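Local coordinates for histidine-rich glycoprotein (Oryctolagus cuniculus, PDB 4CCV) that binds heparin, heparan sulfate, heme, plasminogen, thrombospondin and divalent metal ions as a plasma adapter implicated in regulating coagulation, fibrinolysis and angiogenesis, here its second cystatin domain, at residues S1-D6 and T44-G49; E30-F35 and C100-F105; V37-R42 and D57-N62. All blocks are in the same frame, centred on the assembly; numbering follows the deposited sequence.

In the fold
The three contacts all belong to the second cystatin domain, whose five-stranded antiparallel sheet carries the helix 15-27. From the N terminus, interaction 1 pairs the outermost strand 4-7 with the far part of strand 35-47, closing a loop that contains the helix. Interaction 2 joins the loop after that helix to strand 95-104, the other outermost strand, and its segments alternate along the chain with those of interaction 1; their centres lie about 31 Å apart. Interaction 3 closes the hairpin of strands 35-47 and 51-62 and is nested inside the loop closed by interaction 2. Interactions 2 and 3 touch through Phe35 and share the glycan on Asn62.

Interaction 1: S1-D6 and T44-G49; sequences SPVLFD and TRVKGG
Asp6 and Arg45 face each other as a hydrogen-bonded pair, and this end is where the contact is tightest. The guanidinium of Arg45 takes the carboxylate side-on, one nitrogen to each oxygen: NE reaches Asp6 OD1 at 3.1 Å and NH2 reaches Asp6 OD2 at 2.8 Å. Both oxygens offer their syn lone pairs and the two flat groups lie only 15° apart, a nearly coplanar, bidentate salt bridge that limits rotation of either group. Asp6 can present itself this way because CG sits between its backbone N and carbonyl carbon (chi1 71°), while the Arg45 chain bends at chi3 to bring its edge round. Beneath the salt bridge, Asp6 N bonds to Arg45 O at 3.0 Å and Arg45 N returns to Asp6 O at 2.8 Å.

A second reciprocal pair links Leu4 and Lys47, so strand 4-7 joins strand 35-47 in regular antiparallel register, as an edge strand of the cystatin sheet; strand 35-47 is in turn bonded on its far side to strand 51-62 through Thr44 and Val46. On the face opposite the salt bridge, the Phe5 ring stays on the outer side of its own strand, and its CE2 comes 3.5 Å from Thr44 CG2 while CD2 meets Val46 CG2 obliquely at 4.0 Å. Val46 uses its other methyl, CG1, to touch Val3 CG1 at 3.7 Å.

Toward the N terminus the pairing gives way to a looser, exposed margin. The Lys47 side chain starts on the same face as Leu4, but its amine leads away from strand 4-7. Past Lys47 the two chains no longer form a ladder, and Ser1 OG merely approaches CA of the poorly ordered Gly49 at 3.7 Å.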
loop_
_atom_site.group_PDB
_atom_site.type_symbol
_atom_site.label_atom_id
_atom_site.label_comp_id
_atom_site.label_asym_id
_atom_site.label_seq_id
_atom_site.Cartn_x
_atom_site.Cartn_y
_atom_site.Cartn_z
ATOM N N SER A 1 30.024 3.228 -3.501
ATOM C CA SER A 1 28.944 2.209 -3.236
ATOM C C SER A 1 27.744 2.261 -4.260
ATOM O O SER A 1 27.061 3.290 -4.376
ATOM C CB SER A 1 28.437 2.377 -1.810
ATOM O OG SER A 1 27.569 1.297 -1.449
ATOM N N PRO A 2 27.537 1.186 -5.039
ATOM C CA PRO A 2 26.474 1.256 -6.088
ATOM C C PRO A 2 25.113 1.053 -5.496
ATOM O O PRO A 2 24.959 0.270 -4.584
ATOM C CB PRO A 2 26.777 0.076 -7.024
ATOM C CG PRO A 2 27.911 -0.692 -6.386
ATOM C CD PRO A 2 28.453 0.043 -5.209
ATOM N N VAL A 3 24.096 1.637 -6.095
ATOM C CA VAL A 3 22.746 1.457 -5.647
ATOM C C VAL A 3 22.074 0.453 -6.612
ATOM O O VAL A 3 22.233 0.578 -7.821
ATOM C CB VAL A 3 22.018 2.833 -5.588
ATOM C CG1 VAL A 3 20.528 2.673 -5.357
ATOM C CG2 VAL A 3 22.629 3.705 -4.507
ATOM N N LEU A 4 21.402 -0.565 -6.068
ATOM C CA LEU A 4 20.803 -1.628 -6.851
ATOM C C LEU A 4 19.279 -1.557 -6.722
ATOM O O LEU A 4 18.745 -1.520 -5.602
ATOM C CB LEU A 4 21.342 -3.011 -6.430
ATOM C CG LEU A 4 22.844 -3.404 -6.621
ATOM C CD1 LEU A 4 23.918 -2.408 -6.192
ATOM C CD2 LEU A 4 23.190 -4.708 -5.874
ATOM N N PHE A 5 18.591 -1.581 -7.866
ATOM C CA PHE A 5 17.147 -1.460 -7.986
ATOM C C PHE A 5 16.675 -2.770 -8.639
ATOM O O PHE A 5 17.189 -3.197 -9.684
ATOM C CB PHE A 5 16.823 -0.229 -8.826
ATOM C CG PHE A 5 15.407 -0.101 -9.258
ATOM C CD1 PHE A 5 14.926 -0.821 -10.362
ATOM C CD2 PHE A 5 14.548 0.740 -8.617
ATOM C CE1 PHE A 5 13.622 -0.681 -10.811
ATOM C CE2 PHE A 5 13.236 0.905 -9.074
ATOM C CZ PHE A 5 12.767 0.187 -10.161
ATOM N N ASP A 6 15.768 -3.465 -7.979
ATOM C CA ASP A 6 15.166 -4.682 -8.592
ATOM C C ASP A 6 13.844 -5.021 -7.980
ATOM O O ASP A 6 13.334 -4.239 -7.184
ATOM C CB ASP A 6 16.134 -5.837 -8.557
ATOM C CG ASP A 6 16.370 -6.414 -7.135
ATOM O OD1 ASP A 6 16.004 -5.843 -6.091
ATOM O OD2 ASP A 6 16.977 -7.491 -7.087
ATOM N N THR A 44 9.331 -3.534 -4.954
ATOM C CA THR A 44 10.612 -3.062 -5.492
ATOM C C THR A 44 11.607 -2.957 -4.348
ATOM O O THR A 44 11.222 -2.564 -3.254
ATOM C CB THR A 44 10.441 -1.630 -6.033
ATOM O OG1 THR A 44 9.446 -1.647 -7.028
ATOM C CG2 THR A 44 11.724 -1.124 -6.657
ATOM N N ARG A 45 12.823 -3.436 -4.559
ATOM C CA ARG A 45 13.872 -3.421 -3.523
ATOM C C ARG A 45 14.935 -2.447 -4.014
ATOM O O ARG A 45 15.374 -2.490 -5.161
ATOM C CB ARG A 45 14.488 -4.779 -3.298
ATOM C CG ARG A 45 15.668 -4.793 -2.293
ATOM C CD ARG A 45 16.044 -6.229 -1.988
ATOM N NE ARG A 45 16.556 -6.804 -3.216
ATOM C CZ ARG A 45 17.015 -8.033 -3.356
ATOM N NH1 ARG A 45 17.034 -8.878 -2.319
ATOM N NH2 ARG A 45 17.477 -8.422 -4.539
ATOM N N VAL A 46 15.353 -1.540 -3.153
ATOM C CA VAL A 46 16.478 -0.668 -3.472
ATOM C C VAL A 46 17.478 -0.855 -2.349
ATOM O O VAL A 46 17.126 -0.695 -1.183
ATOM C CB VAL A 46 16.050 0.783 -3.552
ATOM C CG1 VAL A 46 17.240 1.665 -3.886
ATOM C CG2 VAL A 46 14.955 0.977 -4.608
ATOM N N LYS A 47 18.703 -1.194 -2.701
ATOM C CA LYS A 47 19.734 -1.562 -1.737
ATOM C C LYS A 47 20.771 -0.495 -1.922
ATOM O O LYS A 47 21.263 -0.290 -3.062
ATOM C CB LYS A 47 20.396 -2.882 -2.065
ATOM C CG LYS A 47 19.527 -4.062 -1.727
ATOM C CD LYS A 47 20.252 -5.355 -2.030
ATOM C CE LYS A 47 21.414 -5.511 -1.076
ATOM N NZ LYS A 47 21.704 -6.947 -0.749
ATOM N N GLY A 48 21.050 0.205 -0.834
ATOM C CA GLY A 48 22.064 1.286 -0.813
ATOM C C GLY A 48 23.129 0.949 0.184
ATOM O O GLY A 48 23.041 -0.074 0.896
ATOM N N GLY A 49 24.135 1.802 0.260
ATOM C CA GLY A 49 25.124 1.751 1.343
ATOM C C GLY A 49 24.584 1.724 2.778
ATOM O O GLY A 49 25.274 1.196 3.649
#

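Interaction 2: E30-F35 and C100-F105; sequences EAYASF and CEVFNF. With NAG (2-acetamido-2-deoxy-beta-D-glucopyranose), chain B.
Tyr32 and Val102 slide past one another in opposite directions, with Val102 CG2 coming obliquely to the phenol end of the ring, 3.6 Å from Tyr32 CZ. The same methyl also reaches the Phe35 ring, at 4.0 Å from CE2, and so wedges against both aromatics. Those two rings are themselves packed together: Tyr32 CD2 lies over the centre of one Phe35 face. On Tyr32, one face carries the acetamido methyl of the N-acetylglucosamine, C8, at 3.4 Å from CE1, and the sugar is held there by its N2, which donates to Ala31 O at 2.9 Å. Cys100 adds a further contact, its CB 4.0 Å from Tyr32 CE2 and its sulfur oblique to the ring, a sulfur-aromatic contact. A water bridges the polar end, bonded to Tyr32 OH and donating to Cys100 O.

The type I turn from Tyr32 to Phe35 brings both rings to the same side. Tyr32 packs edge-to-face on Tyr25 of helix 15-27, Phe35 leans on Val60 and Asn62 of strand 51-62, and the disulfide from Cys100 to Cys77 ties strand 95-104 to strand 73-84.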
loop_
_atom_site.group_PDB
_atom_site.type_symbol
_atom_site.label_atom_id
_atom_site.label_comp_id
_atom_site.label_asym_id
_atom_site.label_seq_id
_atom_site.Cartn_x
_atom_site.Cartn_y
_atom_site.Cartn_z
ATOM N N GLU A 30 -8.810 9.771 9.025
ATOM C CA GLU A 30 -10.042 9.168 9.484
ATOM C C GLU A 30 -10.979 8.662 8.332
ATOM O O GLU A 30 -11.765 7.736 8.540
ATOM C CB GLU A 30 -10.741 10.197 10.370
ATOM C CG GLU A 30 -12.236 10.007 10.601
ATOM C CD GLU A 30 -12.906 11.225 11.254
ATOM O OE1 GLU A 30 -12.189 12.212 11.585
ATOM O OE2 GLU A 30 -14.157 11.196 11.432
ATOM N N ALA A 31 -10.882 9.262 7.137
ATOM C CA ALA A 31 -11.744 8.861 5.999
ATOM C C ALA A 31 -11.405 7.440 5.540
ATOM O O ALA A 31 -12.211 6.759 4.900
ATOM C CB ALA A 31 -11.615 9.860 4.844
ATOM N N TYR A 32 -10.200 7.005 5.910
ATOM C CA TYR A 32 -9.722 5.662 5.656
ATOM C C TYR A 32 -9.983 4.607 6.719
ATOM O O TYR A 32 -9.516 3.487 6.552
ATOM C CB TYR A 32 -8.217 5.704 5.383
ATOM C CG TYR A 32 -7.830 6.329 4.053
ATOM C CD1 TYR A 32 -7.749 7.697 3.886
ATOM C CD2 TYR A 32 -7.495 5.524 2.988
ATOM C CE1 TYR A 32 -7.354 8.246 2.657
ATOM C CE2 TYR A 32 -7.135 6.037 1.768
ATOM C CZ TYR A 32 -7.053 7.395 1.608
ATOM O OH TYR A 32 -6.654 7.826 0.369
ATOM N N ALA A 33 -10.793 4.885 7.727
ATOM C CA ALA A 33 -10.996 3.939 8.842
ATOM C C ALA A 33 -11.501 2.547 8.400
ATOM O O ALA A 33 -11.187 1.556 9.039
ATOM C CB ALA A 33 -11.940 4.549 9.883
ATOM N N SER A 34 -12.322 2.475 7.342
ATOM C CA SER A 34 -12.911 1.207 6.930
ATOM C C SER A 34 -12.046 0.433 5.916
ATOM O O SER A 34 -12.473 -0.596 5.388
ATOM C CB SER A 34 -14.283 1.456 6.269
ATOM O OG SER A 34 -14.062 2.023 4.973
ATOM N N PHE A 35 -10.856 0.918 5.582
ATOM C CA PHE A 35 -10.144 0.394 4.422
ATOM C C PHE A 35 -9.427 -0.955 4.727
ATOM O O PHE A 35 -9.016 -1.206 5.859
ATOM C CB PHE A 35 -9.147 1.434 3.874
ATOM C CG PHE A 35 -9.732 2.436 2.906
ATOM C CD1 PHE A 35 -10.743 3.305 3.274
ATOM C CD2 PHE A 35 -9.224 2.538 1.629
ATOM C CE1 PHE A 35 -11.268 4.234 2.382
ATOM C CE2 PHE A 35 -9.705 3.483 0.728
ATOM C CZ PHE A 35 -10.743 4.322 1.094
ATOM N N CYS A 100 -1.378 7.044 -0.099
ATOM C CA CYS A 100 -2.466 6.410 -0.746
ATOM C C CYS A 100 -3.253 7.412 -1.620
ATOM O O CYS A 100 -3.304 8.626 -1.307
ATOM C CB CYS A 100 -3.447 5.842 0.266
ATOM S SG CYS A 100 -2.834 4.467 1.349
ATOM N N GLU A 101 -3.890 6.878 -2.659
ATOM C CA GLU A 101 -4.736 7.675 -3.563
ATOM C C GLU A 101 -5.961 6.816 -3.833
ATOM O O GLU A 101 -5.802 5.606 -4.025
ATOM C CB GLU A 101 -4.006 7.887 -4.871
ATOM C CG GLU A 101 -2.804 8.803 -4.769
ATOM C CD GLU A 101 -3.173 10.255 -4.451
ATOM O OE1 GLU A 101 -4.290 10.691 -4.831
ATOM O OE2 GLU A 101 -2.336 10.946 -3.829
ATOM N N VAL A 102 -7.144 7.420 -3.853
ATOM C CA VAL A 102 -8.397 6.693 -3.985
ATOM C C VAL A 102 -9.031 7.058 -5.337
ATOM O O VAL A 102 -8.771 8.130 -5.885
ATOM C CB VAL A 102 -9.317 7.108 -2.850
ATOM C CG1 VAL A 102 -10.685 6.503 -2.992
ATOM C CG2 VAL A 102 -8.715 6.656 -1.550
ATOM N N PHE A 103 -9.813 6.135 -5.854
ATOM C CA PHE A 103 -10.452 6.226 -7.161
ATOM C C PHE A 103 -11.921 5.871 -6.878
ATOM O O PHE A 103 -12.229 4.695 -6.632
ATOM C CB PHE A 103 -9.840 5.203 -8.133
ATOM C CG PHE A 103 -10.358 5.307 -9.565
ATOM C CD1 PHE A 103 -10.232 6.504 -10.302
ATOM C CD2 PHE A 103 -10.891 4.212 -10.204
ATOM C CE1 PHE A 103 -10.666 6.583 -11.623
ATOM C CE2 PHE A 103 -11.352 4.307 -11.521
ATOM C CZ PHE A 103 -11.236 5.485 -12.217
ATOM N N ASN A 104 -12.801 6.870 -6.876
ATOM C CA ASN A 104 -14.245 6.693 -6.587
ATOM C C ASN A 104 -15.062 6.617 -7.904
ATOM O O ASN A 104 -14.915 7.431 -8.807
ATOM C CB ASN A 104 -14.814 7.823 -5.705
ATOM C CG ASN A 104 -14.223 7.831 -4.315
ATOM O OD1 ASN A 104 -14.158 6.816 -3.633
ATOM N ND2 ASN A 104 -13.770 9.009 -3.890
ATOM N N PHE A 105 -15.853 5.572 -8.016
ATOM C CA PHE A 105 -16.679 5.304 -9.175
ATOM C C PHE A 105 -17.443 6.539 -9.681
ATOM O O PHE A 105 -17.481 6.796 -10.869
ATOM C CB PHE A 105 -17.662 4.182 -8.794
ATOM C CG PHE A 105 -18.470 3.671 -9.937
ATOM C CD1 PHE A 105 -17.994 2.655 -10.726
ATOM C CD2 PHE A 105 -19.735 4.186 -10.189
ATOM C CE1 PHE A 105 -18.744 2.179 -11.782
ATOM C CE2 PHE A 105 -20.513 3.682 -11.248
ATOM C CZ PHE A 105 -19.979 2.707 -12.049
HETATM C C1 NAG B . -14.955 5.726 1.944
HETATM C C2 NAG B . -14.411 7.126 1.816
HETATM C C3 NAG B . -15.174 7.975 2.814
HETATM C C4 NAG B . -16.672 7.896 2.679
HETATM C C5 NAG B . -17.177 6.462 2.683
HETATM C C6 NAG B . -18.664 6.375 2.233
HETATM C C7 NAG B . -12.046 7.769 1.401
HETATM C C8 NAG B . -10.619 7.892 1.932
HETATM N N2 NAG B . -13.002 7.267 2.178
HETATM O O3 NAG B . -14.761 9.285 2.643
HETATM O O4 NAG B . -17.176 8.482 3.846
HETATM O O5 NAG B . -16.375 5.661 1.819
HETATM O O6 NAG B . -18.738 7.045 0.967
HETATM O O7 NAG B . -12.233 8.084 0.242
HETATM O O HOH W 1 -5.560 10.141 -0.085
#

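Interaction 3: V37-R42 and D57-N62; sequences VDRVER and DFSVRN. With NAG (2-acetamido-2-deoxy-beta-D-glucopyranose), chain B.
Strands 37-42 and 57-62 run antiparallel at 162°, and their register slips by one residue twice, between Val37 and Val40 and again between Val40 and Arg42. At the second slip Glu41 and Arg42 both face Asp57, whose O accepts from Glu41 N at 2.7 Å and only weakly from Arg42 N.

Ser59 is the polar centre of the first irregular region. Its OG, placed between its own backbone N and carbonyl carbon (chi1 42°), accepts from Arg39 N and donates to Glu41 OE2 at 2.7 Å, on the anti lone pair of that oxygen. Glu41 folds back to meet it through a bend at chi2. Ser59 O accepts from Asp38 N at 2.7 Å, and it is the hydroxyl that receives Arg39 N, while Ser59 N still binds Arg39 O.

Salt bridges lie toward the two ends of the contact. Arg42 grips one oxygen, Asp57 OD2, with both NE and NH2, each at 2.9 Å; the oxygen lies in the guanidinium plane, but the carboxylate is turned 52° from it. Asp57 OD1 is taken by Arg78 of strand 73-84, so the two arginines, whose own NH2 groups come close, share one carboxylate, which probably favours its ionised form. Nearer Asn62, Arg61 NE reaches Asp38 OD2 at 3.1 Å from above the carboxylate plane.

On the helix-facing side, the Val37 and Phe58 side chains cross at about a right angle, CG2 of Val37 3.9 Å from CD2 of Phe58, and both pack against helix 15-27. Asn62 carries the N-linked sugar through ND2, and Arg61 lines the glutathione pocket. The pairing at Arg42 is a classic beta bulge, set in the hairpin of the antiparallel sheet that wraps round the helix in the cystatin fold.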
loop_
_atom_site.group_PDB
_atom_site.type_symbol
_atom_site.label_atom_id
_atom_site.label_comp_id
_atom_site.label_asym_id
_atom_site.label_seq_id
_atom_site.Cartn_x
_atom_site.Cartn_y
_atom_site.Cartn_z
ATOM N N VAL A 37 -6.650 -4.042 2.688
ATOM C CA VAL A 37 -5.767 -4.334 1.576
ATOM C C VAL A 37 -6.485 -5.300 0.678
ATOM O O VAL A 37 -7.097 -6.284 1.190
ATOM C CB VAL A 37 -4.441 -5.017 2.107
ATOM C CG1 VAL A 37 -3.616 -5.551 0.943
ATOM C CG2 VAL A 37 -3.702 -3.946 2.893
ATOM N N ASP A 38 -6.418 -5.025 -0.630
ATOM C CA ASP A 38 -6.991 -5.904 -1.637
ATOM C C ASP A 38 -5.837 -6.882 -2.019
ATOM O O ASP A 38 -5.828 -8.020 -1.515
ATOM C CB ASP A 38 -7.558 -5.110 -2.819
ATOM C CG ASP A 38 -8.418 -5.974 -3.745
ATOM O OD1 ASP A 38 -8.350 -7.230 -3.623
ATOM O OD2 ASP A 38 -9.153 -5.397 -4.592
ATOM N N ARG A 39 -4.890 -6.465 -2.870
ATOM C CA ARG A 39 -3.788 -7.347 -3.337
ATOM C C ARG A 39 -2.488 -6.564 -3.202
ATOM O O ARG A 39 -2.484 -5.333 -3.439
ATOM C CB ARG A 39 -3.882 -7.692 -4.822
ATOM C CG ARG A 39 -5.062 -8.537 -5.215
ATOM C CD ARG A 39 -5.119 -8.892 -6.690
ATOM N NE ARG A 39 -6.449 -9.504 -6.923
ATOM C CZ ARG A 39 -7.459 -8.949 -7.633
ATOM N NH1 ARG A 39 -7.304 -7.809 -8.295
ATOM N NH2 ARG A 39 -8.631 -9.576 -7.753
ATOM N N VAL A 40 -1.398 -7.254 -2.872
ATOM C CA VAL A 40 -0.061 -6.707 -3.050
ATOM C C VAL A 40 0.243 -6.788 -4.528
ATOM O O VAL A 40 0.158 -7.879 -5.091
ATOM C CB VAL A 40 0.984 -7.486 -2.206
ATOM C CG1 VAL A 40 2.372 -6.908 -2.414
ATOM C CG2 VAL A 40 0.658 -7.351 -0.742
ATOM N N GLU A 41 0.531 -5.653 -5.174
ATOM C CA GLU A 41 0.659 -5.585 -6.630
ATOM C C GLU A 41 2.088 -5.696 -7.166
ATOM O O GLU A 41 2.302 -6.263 -8.235
ATOM C CB GLU A 41 0.052 -4.249 -7.128
ATOM C CG GLU A 41 -1.350 -3.978 -6.576
ATOM C CD GLU A 41 -2.466 -4.502 -7.450
ATOM O OE1 GLU A 41 -2.163 -4.735 -8.623
ATOM O OE2 GLU A 41 -3.645 -4.619 -7.002
ATOM N N ARG A 42 3.056 -5.218 -6.398
ATOM C CA ARG A 42 4.441 -5.101 -6.825
ATOM C C ARG A 42 5.317 -4.775 -5.620
ATOM O O ARG A 42 4.915 -4.033 -4.720
ATOM C CB ARG A 42 4.535 -3.986 -7.905
ATOM C CG ARG A 42 5.947 -3.804 -8.423
ATOM C CD ARG A 42 6.027 -2.854 -9.591
ATOM N NE ARG A 42 5.625 -1.515 -9.199
ATOM C CZ ARG A 42 5.725 -0.446 -9.961
ATOM N NH1 ARG A 42 6.198 -0.518 -11.198
ATOM N NH2 ARG A 42 5.330 0.710 -9.452
ATOM N N ASP A 57 3.748 -1.902 -3.203
ATOM C CA ASP A 57 2.644 -1.240 -3.930
ATOM C C ASP A 57 1.458 -2.168 -3.795
ATOM O O ASP A 57 1.569 -3.338 -4.128
ATOM C CB ASP A 57 2.926 -1.051 -5.431
ATOM C CG ASP A 57 4.101 -0.105 -5.715
ATOM O OD1 ASP A 57 4.338 0.709 -4.835
ATOM O OD2 ASP A 57 4.794 -0.184 -6.756
ATOM N N PHE A 58 0.368 -1.646 -3.265
ATOM C CA PHE A 58 -0.796 -2.460 -2.923
ATOM C C PHE A 58 -2.110 -1.769 -3.222
ATOM O O PHE A 58 -2.169 -0.527 -3.243
ATOM C CB PHE A 58 -0.720 -3.043 -1.481
ATOM C CG PHE A 58 -0.721 -2.054 -0.381
ATOM C CD1 PHE A 58 0.463 -1.472 0.050
ATOM C CD2 PHE A 58 -1.882 -1.733 0.284
ATOM C CE1 PHE A 58 0.471 -0.610 1.125
ATOM C CE2 PHE A 58 -1.890 -0.841 1.336
ATOM C CZ PHE A 58 -0.688 -0.311 1.787
ATOM N N SER A 59 -3.146 -2.575 -3.544
ATOM C CA SER A 59 -4.473 -2.053 -3.765
ATOM C C SER A 59 -5.219 -2.135 -2.458
ATOM O O SER A 59 -4.901 -2.983 -1.615
ATOM C CB SER A 59 -5.232 -2.816 -4.863
ATOM O OG SER A 59 -5.021 -4.183 -4.750
ATOM N N VAL A 60 -6.176 -1.222 -2.301
ATOM C CA VAL A 60 -7.062 -1.157 -1.153
ATOM C C VAL A 60 -8.537 -1.019 -1.563
ATOM O O VAL A 60 -8.812 -0.584 -2.659
ATOM C CB VAL A 60 -6.650 -0.011 -0.201
ATOM C CG1 VAL A 60 -5.249 -0.302 0.375
ATOM C CG2 VAL A 60 -6.708 1.389 -0.866
ATOM N N ARG A 61 -9.451 -1.361 -0.656
ATOM C CA ARG A 61 -10.877 -1.141 -0.833
ATOM C C ARG A 61 -11.445 -0.365 0.343
ATOM O O ARG A 61 -11.056 -0.558 1.488
ATOM C CB ARG A 61 -11.633 -2.477 -0.902
ATOM C CG ARG A 61 -11.333 -3.301 -2.134
ATOM C CD ARG A 61 -11.629 -2.538 -3.423
ATOM N NE ARG A 61 -11.598 -3.437 -4.585
ATOM C CZ ARG A 61 -12.398 -3.343 -5.657
ATOM N NH1 ARG A 61 -13.321 -2.386 -5.718
ATOM N NH2 ARG A 61 -12.291 -4.228 -6.655
ATOM N N ASN A 62 -12.401 0.498 0.031
ATOM C CA ASN A 62 -13.124 1.269 1.023
ATOM C C ASN A 62 -14.317 0.457 1.466
ATOM O O ASN A 62 -15.379 0.484 0.798
ATOM C CB ASN A 62 -13.604 2.583 0.390
ATOM C CG ASN A 62 -14.285 3.482 1.376
ATOM O OD1 ASN A 62 -14.776 3.032 2.401
ATOM N ND2 ASN A 62 -14.337 4.767 1.070
HETATM C C1 NAG B . -14.955 5.726 1.944
HETATM C C2 NAG B . -14.411 7.126 1.816
HETATM C C3 NAG B . -15.174 7.975 2.814
HETATM C C4 NAG B . -16.672 7.896 2.679
HETATM C C5 NAG B . -17.177 6.462 2.683
HETATM C C6 NAG B . -18.664 6.375 2.233
HETATM C C7 NAG B . -12.046 7.769 1.401
HETATM C C8 NAG B . -10.619 7.892 1.932
HETATM N N2 NAG B . -13.002 7.267 2.178
HETATM O O3 NAG B . -14.761 9.285 2.643
HETATM O O4 NAG B . -17.176 8.482 3.846
HETATM O O5 NAG B . -16.375 5.661 1.819
HETATM O O6 NAG B . -18.738 7.045 0.967
HETATM O O7 NAG B . -12.233 8.084 0.242
#